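Local coordinates for protein NADH:ubiquinone oxidoreductase, Na translocating, F subunit (Porphyromonas gingivalis, PDB 2R6H) that binds flavin-adenine dinucleotide and joins an antiparallel-sheet flavin-binding domain to a nucleotide-binding domain with a parallel sheet, as in oxidoreductases of the ferredoxin reductase type, at residues A[168-179]-A[205-216]; A[217-225]-A[234-242]. All blocks are in the same frame, centred on the assembly; numbering follows the deposited sequence.

Contact 1: A[168-179]-A[205-216]; sequences MAPLRAQILHLF and DFREIEREFPNF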
loop_
_atom_site.group_PDB
_atom_site.type_symbol
_atom_site.label_atom_id
_atom_site.label_comp_id
_atom_site.label_asym_id
_atom_site.label_seq_id
_atom_site.Cartn_x
_atom_site.Cartn_y
_atom_site.Cartn_z
HETATM N N MSE A 168 -0.144 -0.380 2.127
HETATM C CA MSE A 168 -1.111 0.399 2.890
HETATM C C MSE A 168 -2.538 0.100 2.440
HETATM O O MSE A 168 -3.483 0.224 3.218
HETATM C CB MSE A 168 -0.820 1.896 2.755
HETATM C CG MSE A 168 -0.431 2.572 4.059
HETATM SE SE MSE A 168 -1.966 2.928 5.208
HETATM C CE MSE A 168 -1.045 3.823 6.675
ATOM N N ALA A 169 -2.684 -0.293 1.179
ATOM C CA ALA A 169 -3.973 -0.224 0.500
ATOM C C ALA A 169 -4.980 -1.179 1.131
ATOM O O ALA A 169 -6.065 -0.769 1.545
ATOM C CB ALA A 169 -3.809 -0.527 -0.982
ATOM N N PRO A 170 -4.614 -2.455 1.202
ATOM C CA PRO A 170 -5.525 -3.491 1.703
ATOM C C PRO A 170 -5.818 -3.316 3.189
ATOM O O PRO A 170 -6.973 -3.407 3.604
ATOM C CB PRO A 170 -4.738 -4.783 1.471
ATOM C CG PRO A 170 -3.853 -4.475 0.316
ATOM C CD PRO A 170 -3.478 -3.028 0.462
ATOM N N LEU A 171 -4.776 -3.067 3.977
ATOM C CA LEU A 171 -4.934 -2.863 5.413
ATOM C C LEU A 171 -5.894 -1.713 5.704
ATOM O O LEU A 171 -6.835 -1.861 6.482
ATOM C CB LEU A 171 -3.577 -2.594 6.067
ATOM C CG LEU A 171 -2.628 -3.789 6.175
ATOM C CD1 LEU A 171 -3.000 -4.864 5.165
ATOM C CD2 LEU A 171 -1.185 -3.349 5.990
ATOM N N ARG A 172 -5.647 -0.570 5.074
ATOM C CA ARG A 172 -6.449 0.624 5.313
ATOM C C ARG A 172 -7.918 0.377 4.986
ATOM O O ARG A 172 -8.808 0.854 5.689
ATOM C CB ARG A 172 -5.918 1.800 4.490
ATOM C CG ARG A 172 -6.865 2.986 4.419
ATOM C CD ARG A 172 -6.211 4.175 3.734
ATOM N NE ARG A 172 -6.997 5.396 3.890
ATOM C CZ ARG A 172 -7.879 5.835 2.998
ATOM N NH1 ARG A 172 -8.091 5.153 1.880
ATOM N NH2 ARG A 172 -8.549 6.957 3.222
ATOM N N ALA A 173 -8.163 -0.372 3.916
ATOM C CA ALA A 173 -9.519 -0.756 3.544
ATOM C C ALA A 173 -10.169 -1.607 4.630
ATOM O O ALA A 173 -11.322 -1.382 5.000
ATOM C CB ALA A 173 -9.514 -1.499 2.217
ATOM N N GLN A 174 -9.423 -2.582 5.137
ATOM C CA GLN A 174 -9.904 -3.429 6.228
ATOM C C GLN A 174 -10.085 -2.633 7.531
ATOM O O GLN A 174 -11.131 -2.732 8.185
ATOM C CB GLN A 174 -8.985 -4.633 6.440
ATOM C CG GLN A 174 -9.117 -5.705 5.375
ATOM C CD GLN A 174 -8.254 -6.925 5.669
ATOM O OE1 GLN A 174 -7.585 -6.985 6.693
ATOM N NE2 GLN A 174 -8.273 -7.902 4.771
ATOM N N ILE A 175 -9.090 -1.822 7.888
ATOM C CA ILE A 175 -9.171 -1.027 9.113
ATOM C C ILE A 175 -10.279 0.012 9.060
ATOM O O ILE A 175 -10.993 0.206 10.028
ATOM C CB ILE A 175 -7.832 -0.380 9.475
ATOM C CG1 ILE A 175 -6.887 -1.453 10.002
ATOM C CG2 ILE A 175 -8.027 0.669 10.541
ATOM C CD1 ILE A 175 -5.448 -1.201 9.694
ATOM N N LEU A 176 -10.434 0.671 7.923
ATOM C CA LEU A 176 -11.550 1.592 7.751
ATOM C C LEU A 176 -12.875 0.847 7.861
ATOM O O LEU A 176 -13.831 1.340 8.444
ATOM C CB LEU A 176 -11.445 2.331 6.415
ATOM C CG LEU A 176 -10.403 3.440 6.501
ATOM C CD1 LEU A 176 -10.172 4.087 5.164
ATOM C CD2 LEU A 176 -10.854 4.464 7.505
ATOM N N HIS A 177 -12.936 -0.355 7.316
ATOM C CA HIS A 177 -14.184 -1.076 7.375
ATOM C C HIS A 177 -14.477 -1.445 8.816
ATOM O O HIS A 177 -15.588 -1.250 9.307
ATOM C CB HIS A 177 -14.122 -2.327 6.520
ATOM C CG HIS A 177 -15.344 -3.172 6.617
ATOM N ND1 HIS A 177 -16.460 -2.959 5.822
ATOM C CD2 HIS A 177 -15.654 -4.218 7.416
ATOM C CE1 HIS A 177 -17.386 -3.840 6.135
ATOM N NE2 HIS A 177 -16.922 -4.619 7.102
ATOM N N LEU A 178 -13.458 -1.976 9.487
ATOM C CA LEU A 178 -13.576 -2.382 10.877
ATOM C C LEU A 178 -14.080 -1.289 11.808
ATOM O O LEU A 178 -14.796 -1.575 12.757
ATOM C CB LEU A 178 -12.238 -2.887 11.389
ATOM C CG LEU A 178 -11.813 -4.272 10.908
ATOM C CD1 LEU A 178 -10.332 -4.484 11.225
ATOM C CD2 LEU A 178 -12.666 -5.337 11.552
ATOM N N PHE A 179 -13.715 -0.040 11.540
ATOM C CA PHE A 179 -13.993 1.046 12.483
ATOM C C PHE A 179 -14.992 2.097 12.000
ATOM O O PHE A 179 -15.745 2.648 12.804
ATOM C CB PHE A 179 -12.691 1.705 12.974
ATOM C CG PHE A 179 -11.909 0.847 13.912
ATOM C CD1 PHE A 179 -12.377 0.593 15.190
ATOM C CD2 PHE A 179 -10.719 0.276 13.521
ATOM C CE1 PHE A 179 -11.668 -0.214 16.066
ATOM C CE2 PHE A 179 -9.997 -0.523 14.392
ATOM C CZ PHE A 179 -10.473 -0.771 15.669
ATOM N N ASP A 205 -6.071 10.059 9.205
ATOM C CA ASP A 205 -7.143 9.066 9.135
ATOM C C ASP A 205 -7.137 8.180 10.366
ATOM O O ASP A 205 -8.174 7.944 10.985
ATOM C CB ASP A 205 -6.965 8.163 7.910
ATOM C CG ASP A 205 -7.274 8.867 6.594
ATOM O OD1 ASP A 205 -7.536 10.089 6.616
ATOM O OD2 ASP A 205 -7.254 8.187 5.538
ATOM N N PHE A 206 -5.957 7.671 10.701
ATOM C CA PHE A 206 -5.788 6.763 11.833
ATOM C C PHE A 206 -5.773 7.469 13.203
ATOM O O PHE A 206 -6.326 6.943 14.164
ATOM C CB PHE A 206 -4.534 5.891 11.648
ATOM C CG PHE A 206 -4.539 5.079 10.387
ATOM C CD1 PHE A 206 -5.405 4.011 10.238
ATOM C CD2 PHE A 206 -3.677 5.381 9.350
ATOM C CE1 PHE A 206 -5.421 3.263 9.074
ATOM C CE2 PHE A 206 -3.682 4.633 8.177
ATOM C CZ PHE A 206 -4.558 3.571 8.045
ATOM N N ARG A 207 -5.152 8.646 13.298
ATOM C CA ARG A 207 -5.212 9.421 14.542
ATOM C C ARG A 207 -6.654 9.700 14.944
ATOM O O ARG A 207 -6.991 9.670 16.118
ATOM C CB ARG A 207 -4.457 10.748 14.435
ATOM C CG ARG A 207 -2.959 10.605 14.292
ATOM C CD ARG A 207 -2.405 9.490 15.157
ATOM N NE ARG A 207 -0.997 9.237 14.840
ATOM C CZ ARG A 207 -0.330 8.134 15.180
ATOM N NH1 ARG A 207 -0.939 7.163 15.853
ATOM N NH2 ARG A 207 0.949 8.000 14.841
ATOM N N GLU A 208 -7.495 9.975 13.955
ATOM C CA GLU A 208 -8.929 10.135 14.173
ATOM C C GLU A 208 -9.524 8.895 14.814
ATOM O O GLU A 208 -10.147 8.958 15.872
ATOM C CB GLU A 208 -9.634 10.364 12.846
ATOM C CG GLU A 208 -9.574 11.784 12.325
ATOM C CD GLU A 208 -10.020 11.881 10.865
ATOM O OE1 GLU A 208 -10.328 10.820 10.261
ATOM O OE2 GLU A 208 -10.055 13.014 10.326
ATOM N N ILE A 209 -9.344 7.764 14.154
ATOM C CA ILE A 209 -9.887 6.524 14.662
ATOM C C ILE A 209 -9.437 6.246 16.080
ATOM O O ILE A 209 -10.266 5.948 16.931
ATOM C CB ILE A 209 -9.518 5.346 13.774
ATOM C CG1 ILE A 209 -10.154 5.517 12.397
ATOM C CG2 ILE A 209 -9.981 4.048 14.396
ATOM C CD1 ILE A 209 -9.627 4.540 11.389
ATOM N N GLU A 210 -8.144 6.333 16.357
ATOM C CA GLU A 210 -7.698 6.002 17.704
ATOM C C GLU A 210 -8.250 6.965 18.769
ATOM O O GLU A 210 -8.335 6.616 19.946
ATOM C CB GLU A 210 -6.176 5.849 17.786
ATOM C CG GLU A 210 -5.393 7.058 17.333
ATOM C CD GLU A 210 -3.890 6.898 17.551
ATOM O OE1 GLU A 210 -3.382 5.742 17.479
ATOM O OE2 GLU A 210 -3.223 7.938 17.793
ATOM N N ARG A 211 -8.647 8.163 18.353
ATOM C CA ARG A 211 -9.307 9.098 19.263
ATOM C C ARG A 211 -10.745 8.680 19.623
ATOM O O ARG A 211 -11.255 9.038 20.681
ATOM C CB ARG A 211 -9.312 10.522 18.691
ATOM C CG ARG A 211 -8.118 11.357 19.099
ATOM C CD ARG A 211 -8.348 12.836 18.883
ATOM N NE ARG A 211 -8.698 13.158 17.504
ATOM C CZ ARG A 211 -7.816 13.369 16.527
ATOM N NH1 ARG A 211 -6.505 13.278 16.765
ATOM N NH2 ARG A 211 -8.256 13.660 15.300
ATOM N N GLU A 212 -11.385 7.928 18.734
ATOM C CA GLU A 212 -12.749 7.473 18.936
ATOM C C GLU A 212 -12.811 6.066 19.530
ATOM O O GLU A 212 -13.775 5.710 20.196
ATOM C CB GLU A 212 -13.476 7.464 17.605
ATOM C CG GLU A 212 -14.960 7.229 17.726
ATOM C CD GLU A 212 -15.759 8.483 17.448
ATOM O OE1 GLU A 212 -15.357 9.232 16.523
ATOM O OE2 GLU A 212 -16.782 8.709 18.141
ATOM N N PHE A 213 -11.791 5.257 19.270
ATOM C CA PHE A 213 -11.770 3.881 19.750
ATOM C C PHE A 213 -10.513 3.585 20.543
ATOM O O PHE A 213 -9.422 3.494 19.987
ATOM C CB PHE A 213 -11.838 2.898 18.585
ATOM C CG PHE A 213 -13.071 3.023 17.757
ATOM C CD1 PHE A 213 -14.163 2.211 17.999
ATOM C CD2 PHE A 213 -13.138 3.946 16.729
ATOM C CE1 PHE A 213 -15.303 2.318 17.233
ATOM C CE2 PHE A 213 -14.274 4.064 15.964
ATOM C CZ PHE A 213 -15.361 3.248 16.212
ATOM N N PRO A 214 -10.665 3.428 21.855
ATOM C CA PRO A 214 -9.576 3.000 22.732
ATOM C C PRO A 214 -8.941 1.705 22.246
ATOM O O PRO A 214 -7.781 1.458 22.545
ATOM C CB PRO A 214 -10.293 2.764 24.061
ATOM C CG PRO A 214 -11.445 3.696 24.024
ATOM C CD PRO A 214 -11.889 3.754 22.600
ATOM N N ASN A 215 -9.693 0.901 21.500
ATOM C CA ASN A 215 -9.244 -0.434 21.106
ATOM C C ASN A 215 -8.383 -0.464 19.836
ATOM O O ASN A 215 -7.985 -1.534 19.356
ATOM C CB ASN A 215 -10.420 -1.426 21.006
ATOM C CG ASN A 215 -11.638 -0.840 20.302
ATOM O OD1 ASN A 215 -12.081 0.268 20.621
ATOM N ND2 ASN A 215 -12.198 -1.592 19.349
ATOM N N PHE A 216 -8.074 0.710 19.306
ATOM C CA PHE A 216 -7.219 0.780 18.131
ATOM C C PHE A 216 -5.977 1.627 18.377
ATOM O O PHE A 216 -6.069 2.729 18.909
ATOM C CB PHE A 216 -8.001 1.333 16.944
ATOM C CG PHE A 216 -7.137 1.719 15.787
ATOM C CD1 PHE A 216 -6.661 0.761 14.912
ATOM C CD2 PHE A 216 -6.803 3.041 15.571
ATOM C CE1 PHE A 216 -5.876 1.106 13.850
ATOM C CE2 PHE A 216 -6.013 3.396 14.507
ATOM C CZ PHE A 216 -5.551 2.427 13.646
#

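Contact 2: A[217-225]-A[234-242]; sequences KFHIALSDP and YVGFIHQVI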
loop_
_atom_site.group_PDB
_atom_site.type_symbol
_atom_site.label_atom_id
_atom_site.label_comp_id
_atom_site.label_asym_id
_atom_site.label_seq_id
_atom_site.Cartn_x
_atom_site.Cartn_y
_atom_site.Cartn_z
ATOM N N LYS A 217 -4.815 1.107 17.991
ATOM C CA LYS A 217 -3.574 1.868 18.065
ATOM C C LYS A 217 -2.831 1.816 16.741
ATOM O O LYS A 217 -2.839 0.804 16.040
ATOM C CB LYS A 217 -2.677 1.352 19.189
ATOM C CG LYS A 217 -3.291 1.458 20.559
ATOM C CD LYS A 217 -3.052 2.817 21.170
ATOM C CE LYS A 217 -3.554 2.837 22.619
ATOM N NZ LYS A 217 -2.696 3.648 23.565
ATOM N N PHE A 218 -2.189 2.925 16.408
ATOM C CA PHE A 218 -1.444 3.033 15.174
ATOM C C PHE A 218 -0.040 3.496 15.495
ATOM O O PHE A 218 0.145 4.500 16.166
ATOM C CB PHE A 218 -2.130 4.045 14.267
ATOM C CG PHE A 218 -1.391 4.326 12.995
ATOM C CD1 PHE A 218 -1.029 5.625 12.666
ATOM C CD2 PHE A 218 -1.071 3.301 12.120
ATOM C CE1 PHE A 218 -0.361 5.908 11.494
ATOM C CE2 PHE A 218 -0.394 3.573 10.937
ATOM C CZ PHE A 218 -0.036 4.883 10.625
ATOM N N HIS A 219 0.951 2.754 15.029
ATOM C CA HIS A 219 2.335 3.132 15.250
ATOM C C HIS A 219 3.087 3.202 13.941
ATOM O O HIS A 219 2.984 2.304 13.113
ATOM C CB HIS A 219 3.037 2.116 16.143
ATOM C CG HIS A 219 2.473 2.031 17.522
ATOM N ND1 HIS A 219 1.779 0.931 17.976
ATOM C CD2 HIS A 219 2.501 2.914 18.550
ATOM C CE1 HIS A 219 1.398 1.139 19.225
ATOM N NE2 HIS A 219 1.826 2.332 19.596
ATOM N N ILE A 220 3.868 4.261 13.771
ATOM C CA ILE A 220 4.767 4.383 12.633
ATOM C C ILE A 220 6.195 4.043 13.054
ATOM O O ILE A 220 6.603 4.386 14.152
ATOM C CB ILE A 220 4.748 5.807 12.112
ATOM C CG1 ILE A 220 3.442 6.069 11.382
ATOM C CG2 ILE A 220 5.933 6.059 11.213
ATOM C CD1 ILE A 220 3.057 7.507 11.418
ATOM N N ALA A 221 6.945 3.348 12.205
ATOM C CA ALA A 221 8.346 3.056 12.496
ATOM C C ALA A 221 9.185 3.379 11.277
ATOM O O ALA A 221 8.924 2.896 10.176
ATOM C CB ALA A 221 8.537 1.607 12.899
ATOM N N LEU A 222 10.195 4.207 11.466
ATOM C CA LEU A 222 11.003 4.634 10.345
ATOM C C LEU A 222 12.282 3.813 10.286
ATOM O O LEU A 222 12.953 3.646 11.296
ATOM C CB LEU A 222 11.299 6.122 10.484
ATOM C CG LEU A 222 10.007 6.936 10.613
ATOM C CD1 LEU A 222 10.324 8.405 10.787
ATOM C CD2 LEU A 222 9.091 6.704 9.415
ATOM N N SER A 223 12.617 3.282 9.116
ATOM C CA SER A 223 13.825 2.474 8.992
ATOM C C SER A 223 15.106 3.299 8.789
ATOM O O SER A 223 16.140 2.973 9.356
ATOM C CB SER A 223 13.665 1.476 7.861
ATOM O OG SER A 223 13.567 2.156 6.626
ATOM N N ASP A 224 15.034 4.355 7.980
ATOM C CA ASP A 224 16.178 5.231 7.751
ATOM C C ASP A 224 15.793 6.684 7.981
ATOM O O ASP A 224 15.825 7.467 7.037
ATOM C CB ASP A 224 16.682 5.134 6.299
ATOM C CG ASP A 224 16.959 3.688 5.829
ATOM O OD1 ASP A 224 16.000 2.939 5.505
ATOM O OD2 ASP A 224 18.154 3.311 5.724
ATOM N N PRO A 225 15.438 7.060 9.225
ATOM C CA PRO A 225 14.967 8.433 9.472
ATOM C C PRO A 225 15.994 9.456 9.014
ATOM O O PRO A 225 17.190 9.215 9.185
ATOM C CB PRO A 225 14.826 8.511 10.997
ATOM C CG PRO A 225 14.809 7.134 11.469
ATOM C CD PRO A 225 15.557 6.287 10.469
ATOM N N TYR A 234 9.381 5.364 17.146
ATOM C CA TYR A 234 10.055 4.096 16.885
ATOM C C TYR A 234 10.932 4.160 15.659
ATOM O O TYR A 234 10.635 4.890 14.715
ATOM C CB TYR A 234 9.048 2.955 16.749
ATOM C CG TYR A 234 8.277 2.771 18.006
ATOM C CD1 TYR A 234 6.927 2.488 17.986
ATOM C CD2 TYR A 234 8.893 2.936 19.229
ATOM C CE1 TYR A 234 6.211 2.335 19.167
ATOM C CE2 TYR A 234 8.194 2.792 20.408
ATOM C CZ TYR A 234 6.854 2.492 20.381
ATOM O OH TYR A 234 6.166 2.359 21.568
ATOM N N VAL A 235 12.008 3.385 15.679
ATOM C CA VAL A 235 12.957 3.396 14.581
ATOM C C VAL A 235 13.555 2.016 14.328
ATOM O O VAL A 235 14.011 1.357 15.254
ATOM C CB VAL A 235 14.099 4.393 14.855
ATOM C CG1 VAL A 235 15.163 4.283 13.784
ATOM C CG2 VAL A 235 13.564 5.817 14.915
ATOM N N GLY A 236 13.540 1.574 13.075
ATOM C CA GLY A 236 14.168 0.311 12.714
ATOM C C GLY A 236 13.337 -0.548 11.780
ATOM O O GLY A 236 12.442 -0.062 11.104
ATOM N N PHE A 237 13.635 -1.835 11.738
ATOM C CA PHE A 237 12.804 -2.752 10.960
ATOM C C PHE A 237 11.426 -2.965 11.607
ATOM O O PHE A 237 11.318 -3.037 12.825
ATOM C CB PHE A 237 13.515 -4.094 10.791
ATOM C CG PHE A 237 14.625 -4.082 9.771
ATOM C CD1 PHE A 237 14.415 -3.573 8.496
ATOM C CD2 PHE A 237 15.868 -4.615 10.080
ATOM C CE1 PHE A 237 15.428 -3.582 7.564
ATOM C CE2 PHE A 237 16.882 -4.629 9.149
ATOM C CZ PHE A 237 16.665 -4.113 7.894
ATOM N N ILE A 238 10.379 -3.085 10.802
ATOM C CA ILE A 238 9.041 -3.200 11.362
ATOM C C ILE A 238 8.906 -4.367 12.345
ATOM O O ILE A 238 8.375 -4.202 13.435
ATOM C CB ILE A 238 7.949 -3.244 10.267
ATOM C CG1 ILE A 238 6.876 -2.191 10.544
ATOM C CG2 ILE A 238 7.305 -4.598 10.192
ATOM C CD1 ILE A 238 6.416 -2.167 11.962
ATOM N N HIS A 239 9.400 -5.540 11.964
ATOM C CA HIS A 239 9.305 -6.721 12.822
ATOM C C HIS A 239 10.105 -6.527 14.128
ATOM O O HIS A 239 9.691 -6.948 15.208
ATOM C CB HIS A 239 9.797 -7.969 12.076
ATOM C CG HIS A 239 11.273 -7.972 11.823
ATOM N ND1 HIS A 239 11.845 -7.278 10.781
ATOM C CD2 HIS A 239 12.289 -8.567 12.491
ATOM C CE1 HIS A 239 13.163 -7.445 10.819
ATOM N NE2 HIS A 239 13.453 -8.220 11.846
ATOM N N GLN A 240 11.256 -5.877 14.015
ATOM C CA GLN A 240 12.069 -5.573 15.174
ATOM C C GLN A 240 11.288 -4.633 16.092
ATOM O O GLN A 240 11.169 -4.888 17.282
ATOM C CB GLN A 240 13.408 -4.970 14.740
ATOM C CG GLN A 240 14.487 -4.965 15.822
ATOM C CD GLN A 240 14.838 -6.356 16.317
ATOM O OE1 GLN A 240 15.587 -7.082 15.660
ATOM N NE2 GLN A 240 14.306 -6.734 17.486
ATOM N N VAL A 241 10.764 -3.551 15.524
ATOM C CA VAL A 241 9.965 -2.597 16.284
ATOM C C VAL A 241 8.786 -3.285 16.963
ATOM O O VAL A 241 8.531 -3.075 18.149
ATOM C CB VAL A 241 9.439 -1.461 15.388
ATOM C CG1 VAL A 241 8.542 -0.529 16.186
ATOM C CG2 VAL A 241 10.597 -0.696 14.766
ATOM N N ILE A 242 8.068 -4.107 16.203
ATOM C CA ILE A 242 6.866 -4.761 16.705
ATOM C C ILE A 242 7.195 -5.719 17.846
ATOM O O ILE A 242 6.488 -5.765 18.852
ATOM C CB ILE A 242 6.138 -5.534 15.591
ATOM C CG1 ILE A 242 5.316 -4.576 14.726
ATOM C CG2 ILE A 242 5.249 -6.617 16.186
ATOM C CD1 ILE A 242 4.952 -5.139 13.369
#

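Contact 1: A[168-179]-A[205-216]
Helices 168-179 and 205-212 run in much the same direction, their N-to-C axes 30° apart and 11.5 Å at closest approach, with F179 and I209 the nearest pair by backbone. The interface illustrates how two neighbouring helices can meet through aromatic side chains, with a salt bridge toward the N-terminal ends of the segments. F179, the residue most buried by the other segment, has CG anti to its carbonyl carbon (chi1 -72°), and its ring joins F213 and F216 in a cluster. The edge of F179 points at the face of F213, an edge-to-face pair with CD1 of F179 3.6 Å from CG of F213. F216 meets the same ring obliquely, its CB 3.5 Å from CZ of F179, while CG2 of I209 makes an off-centre CH-pi contact with it. N215 lies at the edge of F179, its ND2 held by hydrogen bonds to the carbonyl oxygens of R186 and T184. Both helices belong to the Rossmann-like nucleotide-binding domain, each preceding the next strand of its parallel sheet, and strand 188-194 packs against M168, L171 and I175. Along the interface, CG2 of I175 sits 4.0 Å from CE1 of F206, in the plane of that ring, and equally near CE1 of F216. M168, a selenomethionine, brings its selenium to the ring edge of F206. The hydrogen bonds crossing between the segments are those of the R172-D205 salt bridge: the guanidinium approaches side-on, NE and NH2 both bonding OD2, NH2 at 2.9 Å and 154°. CD1 of L176 rests over one guanidinium face, and Y202 adds a cation-pi contact.

Contact 2: A[217-225]-A[234-242]
The imidazole of H219 and the phenol ring of Y234 meet obliquely, their planes 54° apart and their centroids 5.7 Å from each other. CD2 of H219 lies at the edge of the Y234 ring, 3.8 Å from its CE1, and the H219 ring also meets that of W191 on the adjoining strand. Beyond the rings the backbones run side by side in the same direction, joined by a single parallel bridge between L222 and V235. N of L222 gives a weak bond to O of Y234, which also accepts from NE1 of W231, whereas N of G236 donates to O of L222 at 2.8 Å and 152°, arriving from above the carbonyl plane. V235 turns CG1 anti to its backbone N (chi1 173°), which places that methyl 3.7 Å from CG of P225. Next in the chain comes helix 238-247, with F237 at its N-cap position, and its V241 packs CG2 3.6 Å from CB of A221. This is the first half of a beta-alpha-beta crossover: from edge strand 216-222 the chain enters the helix that returns it to strand 256-261, the reversal seen in Rossmann-like sheets. W191 touches V241 as well, so the helix is seated on two strands. Two backbone bonds, one weak, hold the bridge, with apolar contact added by P225 against V235, consistent with a light attachment of the loop to the strand end.

Contacts 1 and 2 follow in series along the chain, their centres about 18 Å apart within the same nucleotide-binding domain. Helix 203-212, which serves contact 1, leads directly into strand 216-222, the edge of the five-stranded parallel sheet and the base of contact 2. F218 links them: its ring meets F206, while its backbone N and O probably bond to E210 and R207. It packs against helix 203-212 of contact 1, whereas A221 packs on helix 238-247 and H219 meets Y234 just before it, so helices 203-212 and 238-247 lie on opposite sides of the sheet at this edge strand. FAD touches A169 near the start of helix 168-179.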